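Local coordinates for integron gene cassette protein HFX_CASS2 (Uncultured bacterium, PDB 3FXH) that is of unknown function but forms an all-helical two-subunit assembly, encoded by a mobile integron gene cassette from an uncultured bacterium, at residues 36-39 against 40-44; 121-124 against 125-129. All coordinates share one frame; numbering follows the deposited sequence.

Interaction 1. Residues 36-39 against 40-44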
loop_
_atom_site.group_PDB
_atom_site.type_symbol
_atom_site.label_atom_id
_atom_site.label_comp_id
_atom_site.label_asym_id
_atom_site.label_seq_id
_atom_site.Cartn_x
_atom_site.Cartn_y
_atom_site.Cartn_z
ATOM N N ARG A 36 -6.091 -1.313 -1.906
ATOM C CA ARG A 36 -6.772 -2.577 -1.582
ATOM C C ARG A 36 -7.022 -3.450 -2.818
ATOM O O ARG A 36 -6.714 -4.631 -2.816
ATOM C CB ARG A 36 -8.103 -2.307 -0.863
ATOM C CG ARG A 36 -8.915 -3.570 -0.553
ATOM C CD ARG A 36 -10.348 -3.237 -0.161
ATOM N NE ARG A 36 -11.158 -2.870 -1.324
ATOM C CZ ARG A 36 -11.874 -1.754 -1.412
ATOM N NH1 ARG A 36 -11.871 -0.888 -0.414
ATOM N NH2 ARG A 36 -12.594 -1.507 -2.495
ATOM N N GLU A 37 -7.581 -2.875 -3.878
ATOM C CA GLU A 37 -7.925 -3.665 -5.058
ATOM C C GLU A 37 -6.699 -4.122 -5.854
ATOM O O GLU A 37 -6.693 -5.193 -6.441
ATOM C CB GLU A 37 -8.899 -2.899 -5.943
ATOM C CG GLU A 37 -10.241 -2.725 -5.246
ATOM C CD GLU A 37 -10.897 -4.070 -4.934
ATOM O OE1 GLU A 37 -11.001 -4.925 -5.852
ATOM O OE2 GLU A 37 -11.299 -4.273 -3.768
ATOM N N ILE A 38 -5.648 -3.314 -5.851
ATOM C CA ILE A 38 -4.420 -3.736 -6.498
ATOM C C ILE A 38 -3.831 -4.884 -5.702
ATOM O O ILE A 38 -3.374 -5.871 -6.287
ATOM C CB ILE A 38 -3.405 -2.587 -6.646
ATOM C CG1 ILE A 38 -3.917 -1.555 -7.650
ATOM C CG2 ILE A 38 -2.059 -3.121 -7.136
ATOM C CD1 ILE A 38 -2.939 -0.358 -7.822
ATOM N N CYS A 39 -3.861 -4.787 -4.369
ATOM C CA CYS A 39 -3.406 -5.928 -3.569
ATOM C C CYS A 39 -4.169 -7.192 -3.951
ATOM O O CYS A 39 -3.568 -8.249 -4.110
ATOM C CB CYS A 39 -3.527 -5.659 -2.070
ATOM S SG CYS A 39 -2.265 -4.521 -1.449
ATOM N N ARG A 40 -5.487 -7.097 -4.097
ATOM C CA ARG A 40 -6.263 -8.272 -4.558
ATOM C C ARG A 40 -5.778 -8.790 -5.912
ATOM O O ARG A 40 -5.662 -9.997 -6.103
ATOM C CB ARG A 40 -7.757 -7.970 -4.667
ATOM C CG ARG A 40 -8.442 -7.595 -3.373
ATOM C CD ARG A 40 -9.921 -7.370 -3.645
ATOM N NE ARG A 40 -10.581 -8.628 -4.013
ATOM C CZ ARG A 40 -11.632 -8.721 -4.821
ATOM N NH1 ARG A 40 -12.151 -7.625 -5.355
ATOM N NH2 ARG A 40 -12.164 -9.913 -5.103
ATOM N N LEU A 41 -5.527 -7.891 -6.864
ATOM C CA LEU A 41 -5.031 -8.332 -8.171
ATOM C C LEU A 41 -3.729 -9.086 -7.988
ATOM O O LEU A 41 -3.525 -10.140 -8.576
ATOM C CB LEU A 41 -4.803 -7.146 -9.117
ATOM C CG LEU A 41 -6.065 -6.392 -9.499
ATOM C CD1 LEU A 41 -5.737 -5.116 -10.266
ATOM C CD2 LEU A 41 -6.942 -7.325 -10.338
ATOM N N VAL A 42 -2.842 -8.541 -7.160
ATOM C CA VAL A 42 -1.550 -9.182 -6.924
ATOM C C VAL A 42 -1.730 -10.542 -6.252
ATOM O O VAL A 42 -1.045 -11.511 -6.604
ATOM C CB VAL A 42 -0.621 -8.258 -6.103
ATOM C CG1 VAL A 42 0.636 -8.985 -5.665
ATOM C CG2 VAL A 42 -0.287 -6.986 -6.932
ATOM N N ASP A 43 -2.675 -10.626 -5.317
ATOM C CA ASP A 43 -2.963 -11.895 -4.631
ATOM C C ASP A 43 -3.364 -12.987 -5.616
ATOM O O ASP A 43 -3.135 -14.175 -5.384
ATOM C CB ASP A 43 -4.073 -11.710 -3.586
ATOM C CG ASP A 43 -4.092 -12.818 -2.555
ATOM O OD1 ASP A 43 -3.011 -13.218 -2.085
ATOM O OD2 ASP A 43 -5.191 -13.286 -2.195
ATOM N N SER A 44 -3.966 -12.581 -6.720
ATOM C CA SER A 44 -4.419 -13.530 -7.723
ATOM C C SER A 44 -3.351 -13.768 -8.794
ATOM O O SER A 44 -3.606 -14.424 -9.804
ATOM C CB SER A 44 -5.700 -13.015 -8.374
ATOM O OG SER A 44 -6.770 -13.016 -7.449
#

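Interaction 2. Residues 121-124 against 125-129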
loop_
_atom_site.group_PDB
_atom_site.type_symbol
_atom_site.label_atom_id
_atom_site.label_comp_id
_atom_site.label_asym_id
_atom_site.label_seq_id
_atom_site.Cartn_x
_atom_site.Cartn_y
_atom_site.Cartn_z
ATOM N N ILE A 121 1.202 1.065 -6.198
ATOM C CA ILE A 121 0.940 1.191 -4.761
ATOM C C ILE A 121 1.839 2.258 -4.128
ATOM O O ILE A 121 1.384 3.081 -3.319
ATOM C CB ILE A 121 1.105 -0.147 -4.067
ATOM C CG1 ILE A 121 -0.060 -1.085 -4.468
ATOM C CG2 ILE A 121 1.212 0.013 -2.558
ATOM C CD1 ILE A 121 0.095 -2.495 -3.960
ATOM N N ASN A 122 3.114 2.261 -4.503
ATOM C CA ASN A 122 4.021 3.304 -4.016
ATOM C C ASN A 122 3.567 4.707 -4.439
ATOM O O ASN A 122 3.610 5.641 -3.641
ATOM C CB ASN A 122 5.457 3.023 -4.467
ATOM C CG ASN A 122 6.127 1.957 -3.618
ATOM O OD1 ASN A 122 6.531 2.223 -2.498
ATOM N ND2 ASN A 122 6.234 0.737 -4.149
ATOM N N ILE A 123 3.127 4.844 -5.688
ATOM C CA ILE A 123 2.631 6.121 -6.180
ATOM C C ILE A 123 1.366 6.522 -5.405
ATOM O O ILE A 123 1.202 7.697 -5.042
ATOM C CB ILE A 123 2.430 6.106 -7.707
ATOM C CG1 ILE A 123 3.805 6.134 -8.399
ATOM C CG2 ILE A 123 1.618 7.335 -8.165
ATOM C CD1 ILE A 123 3.773 5.945 -9.905
ATOM N N CYS A 124 0.513 5.545 -5.089
ATOM C CA CYS A 124 -0.645 5.847 -4.240
ATOM C C CYS A 124 -0.239 6.556 -2.948
ATOM O O CYS A 124 -0.921 7.467 -2.507
ATOM C CB CYS A 124 -1.448 4.595 -3.909
ATOM S SG CYS A 124 -2.468 4.030 -5.300
ATOM N N LEU A 125 0.857 6.124 -2.321
ATOM C CA LEU A 125 1.297 6.767 -1.080
ATOM C C LEU A 125 1.763 8.187 -1.336
ATOM O O LEU A 125 1.554 9.077 -0.520
ATOM C CB LEU A 125 2.408 5.957 -0.384
ATOM C CG LEU A 125 2.144 4.459 -0.200
ATOM C CD1 LEU A 125 3.412 3.740 0.259
ATOM C CD2 LEU A 125 1.028 4.221 0.783
ATOM N N ALA A 126 2.407 8.407 -2.472
ATOM C CA ALA A 126 2.814 9.756 -2.827
ATOM C C ALA A 126 1.570 10.628 -3.009
ATOM O O ALA A 126 1.571 11.790 -2.660
ATOM C CB ALA A 126 3.656 9.746 -4.090
ATOM N N ILE A 127 0.500 10.041 -3.536
ATOM C CA ILE A 127 -0.738 10.780 -3.789
ATOM C C ILE A 127 -1.418 11.122 -2.467
ATOM O O ILE A 127 -1.934 12.228 -2.287
ATOM C CB ILE A 127 -1.682 9.983 -4.726
ATOM C CG1 ILE A 127 -1.049 9.845 -6.112
ATOM C CG2 ILE A 127 -3.051 10.668 -4.870
ATOM C CD1 ILE A 127 -1.863 8.957 -7.081
ATOM N N LEU A 128 -1.388 10.180 -1.530
ATOM C CA LEU A 128 -1.942 10.411 -0.206
ATOM C C LEU A 128 -1.263 11.597 0.476
ATOM O O LEU A 128 -1.916 12.415 1.109
ATOM C CB LEU A 128 -1.799 9.160 0.666
ATOM C CG LEU A 128 -2.707 7.988 0.297
ATOM C CD1 LEU A 128 -2.389 6.808 1.201
ATOM C CD2 LEU A 128 -4.166 8.408 0.431
ATOM N N ARG A 129 0.054 11.674 0.358
ATOM C CA ARG A 129 0.786 12.816 0.894
ATOM C C ARG A 129 0.259 14.117 0.284
ATOM O O ARG A 129 0.048 15.121 0.982
ATOM C CB ARG A 129 2.278 12.673 0.599
ATOM C CG ARG A 129 2.989 11.619 1.428
ATOM C CD ARG A 129 4.496 11.766 1.284
ATOM N NE ARG A 129 5.233 10.841 2.138
ATOM C CZ ARG A 129 5.350 10.968 3.457
ATOM N NH1 ARG A 129 4.761 11.977 4.085
ATOM N NH2 ARG A 129 6.052 10.081 4.152
#

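Interaction 1. Residues 36-39 against 40-44
The guanidinium of R40 meets the carboxylate of E37 at its edge, with E37 CD in the guanidinium plane, and the two flat groups are turned 67° against each other. A second guanidinium, that of R36, takes E37 OE2 at its own edge. R36, E37 and R40 thus form a salt-bridge network on the last turns of helix 24-43, in which one carboxylate serves two arginines with different oxygens. R36 NE donates at 2.8 Å, nearly straight, to E37 OE2, which accepts with its anti lone pair; R40 NH1 reaches the syn lone pair of E37 OE1 at 3.0 Å, less straight at 148°. The E37 chain is bent at chi2 (-61°), which folds the carboxylate back beside R40, the two side chains running the same way. The R40 chain also lies alongside the carboxylate, its CD 3.4 Å from E37 OE2. Outside partners add to the grip: K75 N bonds E37 OE1, while R36 NH2 bonds K75 O and forms a salt bridge with E33. R40 NE donates to G111 O of the second subunit, and R40 NH1 also to T73 O. Losing this carboxylate, as with an alanine here, would probably leave R40 without its acidic mate in the network, R36 with E33 alone of the two acids, and K75 N without its side-chain acceptor. On the apolar flank, I38 packs on L66 of helix 62-69 and I121 of helix 116-131. Main-chain bonds from R40 N to R36 O through D43 N to C39 O maintain the helix, and I38 CG2 approaches V42 CG2 to 4.3 Å.

Interaction 2. Residues 121-124 against 125-129
I123 and I127 meet one turn apart in a largely buried local contact on helix 116-131 of this all-helical fold. The backbone shows it by its i to i+4 hydrogen bonds. L125 N reaches I121 O at 3.2 Å, and I127 N and L128 N bond I123 O and C124 O in turn. A126 N donates to N122 O, an acceptor that also receives a weak bond from L125 N, bent to 122°. The side chains divide over different surfaces. I123 and I127 turn to helix 88-102, where I123 and A126 touch H101 and I127 touches A97. C124 lies between two helices, against V31, I34 and I35 of helix 24-43 and F98 of helix 88-102; L128 also meets V31. A third surface belongs to the dimer: I121 packs on I35, N122 on R36 and L125 on H32, each of these partners being on the second subunit. The amide of N122 is held from within the helix, since ND2 donates to L118 O a turn earlier. L125 CG stands beside its own backbone N (chi1 -49°), which lays the branch over the preceding turn, 3.5 Å from I121 O. Similar coverage comes from A126, whose CB lies 3.3 Å from I123 O, and from L128, whose CG is 3.4 Å from C124 O. Where the two isoleucines cross obliquely, the contact is methyl against methyl: I123 CG2, anti to its backbone N, meets I127 CD1 at 4.0 Å.

How the interactions relate
From the N terminus the chain first runs through helix 24-43, whose last turns hold interaction 1; interaction 2 follows in helix 116-131. Each joins adjoining segments of one helix, so neither closes a long loop, and the two lie in series without nesting or crossing. Their centres are about 16 Å apart, yet they touch: I121 CD1 packs 3.9 Å from I38 CG2 and 4.0 Å from C39 SG, tying the two helices together in the chain's interior. Both also reach the second subunit, and across that interface residues of interaction 1 in one copy meet residues of interaction 2 in the other, so the two are joined within one chain and again between chains.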